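Local coordinates for protein serine protease inhibitor (Thermoanaerobacter tengcongensis, PDB 2PEF) that probably inhibits serine endopeptidases, as inhibitory serpins do, and is captured here in the latent state, at residues A55-A60 against L281-A286; A177-D182 against E195-E200. All blocks are in the same frame, centred on the assembly; numbering follows the deposited sequence.

Interaction 1. Residues A55-A60 against L281-A286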
ATOM      1  N   ALA A  55     -16.463   1.061  15.765  1.00 16.33           N
ATOM      2  CA  ALA A  55     -16.882   2.390  15.307  1.00 16.79           C
ATOM      3  C   ALA A  55     -15.686   3.256  14.915  1.00 17.74           C
ATOM      4  O   ALA A  55     -15.728   3.962  13.902  1.00 18.33           O
ATOM      5  CB  ALA A  55     -17.719   3.079  16.375  1.00 16.12           C
ATOM      6  N   GLN A  56     -14.618   3.176  15.707  1.00 17.70           N
ATOM      7  CA  GLN A  56     -13.377   3.890  15.418  1.00 17.30           C
ATOM      8  C   GLN A  56     -12.698   3.377  14.145  1.00 17.28           C
ATOM      9  O   GLN A  56     -12.218   4.171  13.333  1.00 17.53           O
ATOM     10  CB  GLN A  56     -12.415   3.790  16.601  1.00 17.40           C
ATOM     11  CG  GLN A  56     -12.831   4.600  17.815  1.00 16.15           C
ATOM     12  CD  GLN A  56     -11.983   4.304  19.038  1.00 17.76           C
ATOM     13  OE1 GLN A  56     -10.952   3.633  18.950  1.00 17.89           O
ATOM     14  NE2 GLN A  56     -12.414   4.807  20.188  1.00 16.31           N
ATOM     15  N   MET A  57     -12.659   2.056  13.976  1.00 16.81           N
ATOM     16  CA  MET A  57     -12.055   1.452  12.787  1.00 16.51           C
ATOM     17  C   MET A  57     -12.848   1.767  11.520  1.00 16.59           C
ATOM     18  O   MET A  57     -12.263   2.142  10.504  1.00 16.11           O
ATOM     19  CB  MET A  57     -11.884  -0.061  12.955  1.00 16.34           C
ATOM     20  CG  MET A  57     -10.782  -0.456  13.926  1.00 17.45           C
ATOM     21  SD  MET A  57     -10.434  -2.221  13.904  1.00 19.06           S
ATOM     22  CE  MET A  57      -9.364  -2.320  12.474  1.00 17.74           C
ATOM     23  N   GLU A  58     -14.174   1.626  11.591  1.00 16.24           N
ATOM     24  CA  GLU A  58     -15.064   1.982  10.478  1.00 17.75           C
ATOM     25  C   GLU A  58     -14.820   3.416  10.007  1.00 16.89           C
ATOM     26  O   GLU A  58     -14.714   3.680   8.805  1.00 18.50           O
ATOM     27  CB  GLU A  58     -16.534   1.824  10.885  1.00 17.75           C
ATOM     28  CG  GLU A  58     -17.019   0.383  10.987  1.00 18.75           C
ATOM     29  CD  GLU A  58     -18.476   0.274  11.416  1.00 18.44           C
ATOM     30  OE1 GLU A  58     -19.193  -0.574  10.845  1.00 21.44           O
ATOM     31  OE2 GLU A  58     -18.906   1.022  12.326  1.00 20.80           O
ATOM     32  N   LYS A  59     -14.736   4.335  10.968  1.00 17.34           N
ATOM     33  CA  LYS A  59     -14.519   5.752  10.689  1.00 16.92           C
ATOM     34  C   LYS A  59     -13.131   6.036  10.113  1.00 16.31           C
ATOM     35  O   LYS A  59     -12.990   6.862   9.212  1.00 15.56           O
ATOM     36  CB  LYS A  59     -14.744   6.586  11.953  1.00 17.55           C
ATOM     37  CG  LYS A  59     -14.762   8.082  11.709  1.00 20.67           C
ATOM     38  N   ALA A  60     -12.113   5.365  10.649  1.00 15.91           N
ATOM     39  CA  ALA A  60     -10.739   5.509  10.165  1.00 16.24           C
ATOM     40  C   ALA A  60     -10.591   5.064   8.713  1.00 16.39           C
ATOM     41  O   ALA A  60      -9.896   5.709   7.924  1.00 16.69           O
ATOM     42  CB  ALA A  60      -9.776   4.736  11.055  1.00 16.32           C
ATOM     43  N   LEU A 281      -5.948   8.764  13.034  1.00 21.45           N
ATOM     44  CA  LEU A 281      -7.177   8.646  12.255  1.00 21.57           C
ATOM     45  C   LEU A 281      -8.379   8.276  13.132  1.00 20.97           C
ATOM     46  O   LEU A 281      -9.504   8.162  12.639  1.00 20.30           O
ATOM     47  CB  LEU A 281      -6.998   7.630  11.120  1.00 22.03           C
ATOM     48  CG  LEU A 281      -6.004   7.946   9.997  1.00 22.12           C
ATOM     49  CD1 LEU A 281      -5.881   6.754   9.058  1.00 24.96           C
ATOM     50  CD2 LEU A 281      -6.412   9.194   9.227  1.00 27.20           C
ATOM     51  N   GLY A 282      -8.135   8.095  14.429  1.00 21.08           N
ATOM     52  CA  GLY A 282      -9.199   7.834  15.398  1.00 20.63           C
ATOM     53  C   GLY A 282      -9.241   6.413  15.930  1.00 21.36           C
ATOM     54  O   GLY A 282     -10.018   6.109  16.840  1.00 21.96           O
ATOM     55  N   MET A 283      -8.404   5.543  15.366  1.00 20.26           N
ATOM     56  CA  MET A 283      -8.334   4.140  15.771  1.00 20.50           C
ATOM     57  C   MET A 283      -7.379   3.977  16.958  1.00 20.53           C
ATOM     58  O   MET A 283      -6.179   3.751  16.785  1.00 20.65           O
ATOM     59  CB  MET A 283      -7.903   3.275  14.582  1.00 20.49           C
ATOM     60  CG  MET A 283      -7.847   1.788  14.855  1.00 20.84           C
ATOM     61  SD  MET A 283      -7.241   0.904  13.410  1.00 21.69           S
ATOM     62  CE  MET A 283      -6.547  -0.548  14.193  1.00 23.54           C
ATOM     63  N   THR A 284      -7.929   4.100  18.164  1.00 19.94           N
ATOM     64  CA  THR A 284      -7.131   4.079  19.396  1.00 19.09           C
ATOM     65  C   THR A 284      -7.443   2.877  20.291  1.00 18.31           C
ATOM     66  O   THR A 284      -6.525   2.205  20.769  1.00 18.77           O
ATOM     67  CB  THR A 284      -7.300   5.388  20.202  1.00 19.52           C
ATOM     68  OG1 THR A 284      -8.684   5.589  20.505  1.00 21.29           O
ATOM     69  CG2 THR A 284      -6.771   6.585  19.407  1.00 16.53           C
ATOM     70  N   ASP A 285      -8.732   2.606  20.502  1.00 17.39           N
ATOM     71  CA  ASP A 285      -9.185   1.503  21.358  1.00 17.84           C
ATOM     72  C   ASP A 285      -8.588   0.159  20.961  1.00 16.90           C
ATOM     73  O   ASP A 285      -8.242  -0.638  21.823  1.00 16.78           O
ATOM     74  CB  ASP A 285     -10.712   1.394  21.357  1.00 18.20           C
ATOM     75  CG  ASP A 285     -11.374   2.383  22.297  1.00 20.17           C
ATOM     76  OD1 ASP A 285     -10.763   3.427  22.613  1.00 24.99           O
ATOM     77  OD2 ASP A 285     -12.520   2.114  22.714  1.00 19.97           O
ATOM     78  N   ALA A 286      -8.463  -0.078  19.654  1.00 17.76           N
ATOM     79  CA  ALA A 286      -7.949  -1.347  19.129  1.00 17.08           C
ATOM     80  C   ALA A 286      -6.557  -1.691  19.660  1.00 17.70           C
ATOM     81  O   ALA A 286      -6.202  -2.868  19.783  1.00 18.39           O
ATOM     82  CB  ALA A 286      -7.938  -1.318  17.610  1.00 17.05           C
TER
HETATM   83  O   HOH W   1     -10.230   1.122  17.620  1.00 21.26           O
HETATM   84  O   HOH W   2     -11.996   6.890  13.918  1.00 31.38           O

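Interaction 2. Residues A177-D182 against E195-E200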
ATOM      1  N   ALA A 177      17.994   3.418 -26.942  1.00 16.16           N
ATOM      2  CA  ALA A 177      18.272   4.802 -27.346  1.00 18.61           C
ATOM      3  C   ALA A 177      17.683   5.847 -26.407  1.00 19.33           C
ATOM      4  O   ALA A 177      18.126   6.998 -26.398  1.00 20.21           O
ATOM      5  CB  ALA A 177      17.792   5.053 -28.775  1.00 18.20           C
ATOM      6  N   SER A 178      16.695   5.436 -25.615  1.00 18.81           N
ATOM      7  CA  SER A 178      15.965   6.336 -24.737  1.00 19.33           C
ATOM      8  C   SER A 178      16.468   6.270 -23.294  1.00 19.74           C
ATOM      9  O   SER A 178      15.978   7.000 -22.430  1.00 19.85           O
ATOM     10  CB  SER A 178      14.473   6.007 -24.796  1.00 19.42           C
ATOM     11  OG  SER A 178      13.988   6.170 -26.118  1.00 18.85           O
ATOM     12  N   VAL A 179      17.437   5.390 -23.043  1.00 19.71           N
ATOM     13  CA  VAL A 179      18.004   5.214 -21.706  1.00 21.25           C
ATOM     14  C   VAL A 179      19.449   5.700 -21.709  1.00 22.47           C
ATOM     15  O   VAL A 179      20.246   5.289 -22.550  1.00 23.46           O
ATOM     16  CB  VAL A 179      17.934   3.736 -21.234  1.00 20.65           C
ATOM     17  CG1 VAL A 179      18.549   3.573 -19.844  1.00 21.27           C
ATOM     18  CG2 VAL A 179      16.496   3.236 -21.233  1.00 20.22           C
ATOM     19  N   HIS A 180      19.780   6.577 -20.769  1.00 23.65           N
ATOM     20  CA  HIS A 180      21.127   7.145 -20.710  1.00 23.92           C
ATOM     21  C   HIS A 180      21.690   7.118 -19.294  1.00 23.78           C
ATOM     22  O   HIS A 180      20.947   7.273 -18.318  1.00 22.61           O
ATOM     23  CB  HIS A 180      21.127   8.571 -21.264  1.00 24.74           C
ATOM     24  CG  HIS A 180      20.017   9.426 -20.734  1.00 25.03           C
ATOM     25  ND1 HIS A 180      20.210  10.381 -19.760  1.00 27.48           N
ATOM     26  CD2 HIS A 180      18.697   9.457 -21.035  1.00 27.24           C
ATOM     27  CE1 HIS A 180      19.059  10.972 -19.491  1.00 27.42           C
ATOM     28  NE2 HIS A 180      18.124  10.427 -20.248  1.00 26.12           N
ATOM     29  N   GLU A 181      23.004   6.916 -19.201  1.00 23.89           N
ATOM     30  CA  GLU A 181      23.713   6.925 -17.928  1.00 24.98           C
ATOM     31  C   GLU A 181      24.104   8.349 -17.566  1.00 24.05           C
ATOM     32  O   GLU A 181      24.841   9.012 -18.300  1.00 24.26           O
ATOM     33  CB  GLU A 181      24.962   6.037 -17.985  1.00 24.62           C
ATOM     34  CG  GLU A 181      24.678   4.542 -18.077  1.00 27.13           C
ATOM     35  CD  GLU A 181      25.940   3.700 -18.012  1.00 27.75           C
ATOM     36  OE1 GLU A 181      26.761   3.766 -18.955  1.00 33.97           O
ATOM     37  OE2 GLU A 181      26.110   2.961 -17.018  1.00 33.89           O
ATOM     38  N   ASP A 182      23.602   8.811 -16.426  1.00 23.69           N
ATOM     39  CA  ASP A 182      23.860  10.164 -15.961  1.00 23.71           C
ATOM     40  C   ASP A 182      24.798  10.143 -14.758  1.00 24.30           C
ATOM     41  O   ASP A 182      24.792   9.191 -13.976  1.00 24.86           O
ATOM     42  CB  ASP A 182      22.542  10.864 -15.627  1.00 23.19           C
ATOM     43  CG  ASP A 182      21.690  11.140 -16.864  1.00 24.39           C
ATOM     44  OD1 ASP A 182      22.126  10.814 -17.988  1.00 24.31           O
ATOM     45  OD2 ASP A 182      20.576  11.686 -16.711  1.00 23.84           O
ATOM     46  N   GLU A 195      20.933   5.397 -14.440  1.00 11.37           N
ATOM     47  CA  GLU A 195      20.247   5.391 -15.720  1.00 12.35           C
ATOM     48  C   GLU A 195      18.914   6.124 -15.632  1.00 11.76           C
ATOM     49  O   GLU A 195      18.101   5.860 -14.742  1.00 11.83           O
ATOM     50  CB  GLU A 195      20.059   3.962 -16.230  1.00 12.25           C
ATOM     51  CG  GLU A 195      21.317   3.375 -16.860  1.00 13.96           C
ATOM     52  CD  GLU A 195      21.068   2.053 -17.571  1.00 14.66           C
ATOM     53  OE1 GLU A 195      20.569   1.106 -16.926  1.00 17.84           O
ATOM     54  OE2 GLU A 195      21.382   1.959 -18.778  1.00 17.66           O
ATOM     55  N   PHE A 196      18.722   7.063 -16.555  1.00 11.09           N
ATOM     56  CA  PHE A 196      17.485   7.816 -16.671  1.00 11.44           C
ATOM     57  C   PHE A 196      16.796   7.470 -17.981  1.00 11.82           C
ATOM     58  O   PHE A 196      17.448   7.212 -18.991  1.00 12.72           O
ATOM     59  CB  PHE A 196      17.757   9.316 -16.576  1.00 10.67           C
ATOM     60  CG  PHE A 196      17.806   9.832 -15.167  1.00 14.03           C
ATOM     61  CD1 PHE A 196      18.906   9.575 -14.354  1.00 15.40           C
ATOM     62  CD2 PHE A 196      16.752  10.575 -14.655  1.00 10.82           C
ATOM     63  CE1 PHE A 196      18.953  10.056 -13.043  1.00 14.09           C
ATOM     64  CE2 PHE A 196      16.788  11.065 -13.340  1.00 13.93           C
ATOM     65  CZ  PHE A 196      17.893  10.804 -12.538  1.00 13.80           C
ATOM     66  N   MET A 197      15.472   7.448 -17.949  1.00 10.85           N
ATOM     67  CA  MET A 197      14.697   6.925 -19.063  1.00 11.55           C
ATOM     68  C   MET A 197      13.812   8.016 -19.664  1.00 11.95           C
ATOM     69  O   MET A 197      12.955   8.583 -18.979  1.00 12.55           O
ATOM     70  CB  MET A 197      13.861   5.725 -18.608  1.00 11.35           C
ATOM     71  CG  MET A 197      14.639   4.662 -17.823  1.00  9.83           C
ATOM     72  SD  MET A 197      13.683   3.179 -17.438  1.00 11.68           S
ATOM     73  CE  MET A 197      12.461   3.812 -16.290  1.00 12.21           C
ATOM     74  N   ASN A 198      14.044   8.299 -20.944  1.00 11.48           N
ATOM     75  CA  ASN A 198      13.354   9.361 -21.675  1.00 10.90           C
ATOM     76  C   ASN A 198      12.150   8.837 -22.433  1.00 10.75           C
ATOM     77  O   ASN A 198      12.230   7.800 -23.100  1.00 11.42           O
ATOM     78  CB  ASN A 198      14.296  10.009 -22.692  1.00 11.58           C
ATOM     79  CG  ASN A 198      15.412  10.807 -22.049  1.00 14.78           C
ATOM     80  OD1 ASN A 198      15.328  11.212 -20.892  1.00 14.94           O
ATOM     81  ND2 ASN A 198      16.468  11.052 -22.820  1.00 19.05           N
ATOM     82  N   SER A 199      11.047   9.574 -22.347  1.00 10.55           N
ATOM     83  CA  SER A 199       9.841   9.246 -23.096  1.00 11.12           C
ATOM     84  C   SER A 199       9.054  10.490 -23.482  1.00 11.28           C
ATOM     85  O   SER A 199       9.287  11.585 -22.957  1.00 11.79           O
ATOM     86  CB  SER A 199       8.944   8.316 -22.278  1.00 11.39           C
ATOM     87  OG  SER A 199       8.533   8.951 -21.081  1.00 10.31           O
ATOM     88  N   GLU A 200       8.127  10.310 -24.417  1.00 11.75           N
ATOM     89  CA  GLU A 200       7.113  11.311 -24.687  1.00 12.19           C
ATOM     90  C   GLU A 200       5.834  10.854 -24.026  1.00 12.13           C
ATOM     91  O   GLU A 200       5.355   9.746 -24.279  1.00 13.10           O
ATOM     92  CB  GLU A 200       6.873  11.465 -26.183  1.00 12.33           C
ATOM     93  CG  GLU A 200       7.963  12.204 -26.913  1.00 13.67           C
ATOM     94  CD  GLU A 200       7.801  12.132 -28.412  1.00 16.56           C
ATOM     95  OE1 GLU A 200       6.722  11.701 -28.887  1.00 15.03           O
ATOM     96  OE2 GLU A 200       8.757  12.511 -29.116  1.00 14.72           O
TER
HETATM   97  O   HOH W   3      22.533   3.647 -21.032  1.00 41.30           O

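Interaction 1. Residues A55-A60 against L281-A286
Where the turn 281-286 passes beside helix 51-62, Gln56 and Met283 bring their CA atoms to 5.1 Å and Ala60 and Leu281 to 5.2 Å, and a water joins the backbone O atoms of Gln56 and Leu281. The contact illustrates how one side-chain amide can hold a turn. Extended beyond CG (chi2 171°), Gln56 runs past the O of Gly282 and delivers OE1 to two successive backbone N-H groups. The N of Asp285 reaches OE1 of Gln56 in the carbonyl plane, on a lone pair, at 2.9 Å; the N of Thr284 comes from above that plane, 3.2 Å from the same OE1. A second water links OE1 to the N of Ala286, and NE2 bonds weakly to OD1 of Asp285. With an alanine here, the N-H groups of Thr284 and Asp285 would probably lose their shared acceptor and the turn its polar side-chain tie to the helix. Beside this polar cluster, Met57 CE meets Met283 CE at 3.7 Å, next to helix 35-46, and Ala60 CB rests on Leu281 CB at 4.0 Å. Gly282, with positive phi (108°), closes helix 275-280 in a Schellman motif, and the turn packs that helix's exit against helix 51-62, helix C in serpins.

Interaction 2. Residues A177-D182 against E195-E200
The backbone O of Phe196 is approached by three groups of the facing strand: the N of His180 donates to it at 3.0 Å, the CA-H of Val179 points at it, and it lies 3.2 Å above one face of the His180 ring, offset toward the rim. The strands are antiparallel, and Phe196 N returns a 2.8 Å bond to His180 O. A chi1 of 47° sets CG of His180 between its N and C, folding the imidazole back over the neighbouring strand. Both ring nitrogens donate in the ring plane: NE2 to Asn198 OD1 at 3.0 Å, from above the amide's carbonyl plane, and ND1 to Asp182 OD1 at 2.6 Å on the syn side. Together these two bonds fix the ring's rotation, and the carboxylate would probably favour its protonated form. OD2 of Asp182 also touches Phe196 CD1 at 3.6 Å, carboxylate and phenyl planes being 14° apart. On the reverse face, Val179 CG2 lies alongside Met197 CG at 4.1 Å, and CG1 meets Glu195, whose OE1 forms a salt bridge with Lys265. Strand 191-201 has strands 179-185 and 255-273 on its two sides, with Phe196 touching Ser262 and Pro264, and Val179 and Met197 touching Tyr174.

The two contacts lie to either side of the middle of the molecule, 45 Å apart between centres and about 31 Å between nearest atoms, and do not touch. In sequence, interaction 2 falls between the two halves of interaction 1: helix 51-62 comes first, the hairpin of strands 179-185 and 191-201 follows, and the turn 281-286 comes last. Strand 255-273 connects the two regions, pairing with strand 191-201 and leading into helix 275-280, just before that turn. Interaction 1 belongs to the helical part of the serpin fold, interaction 2 to sheet C; between them runs sheet A, where strand 322-331 fills the place between strands 158-169 and 310-318, as expected of a latent serpin.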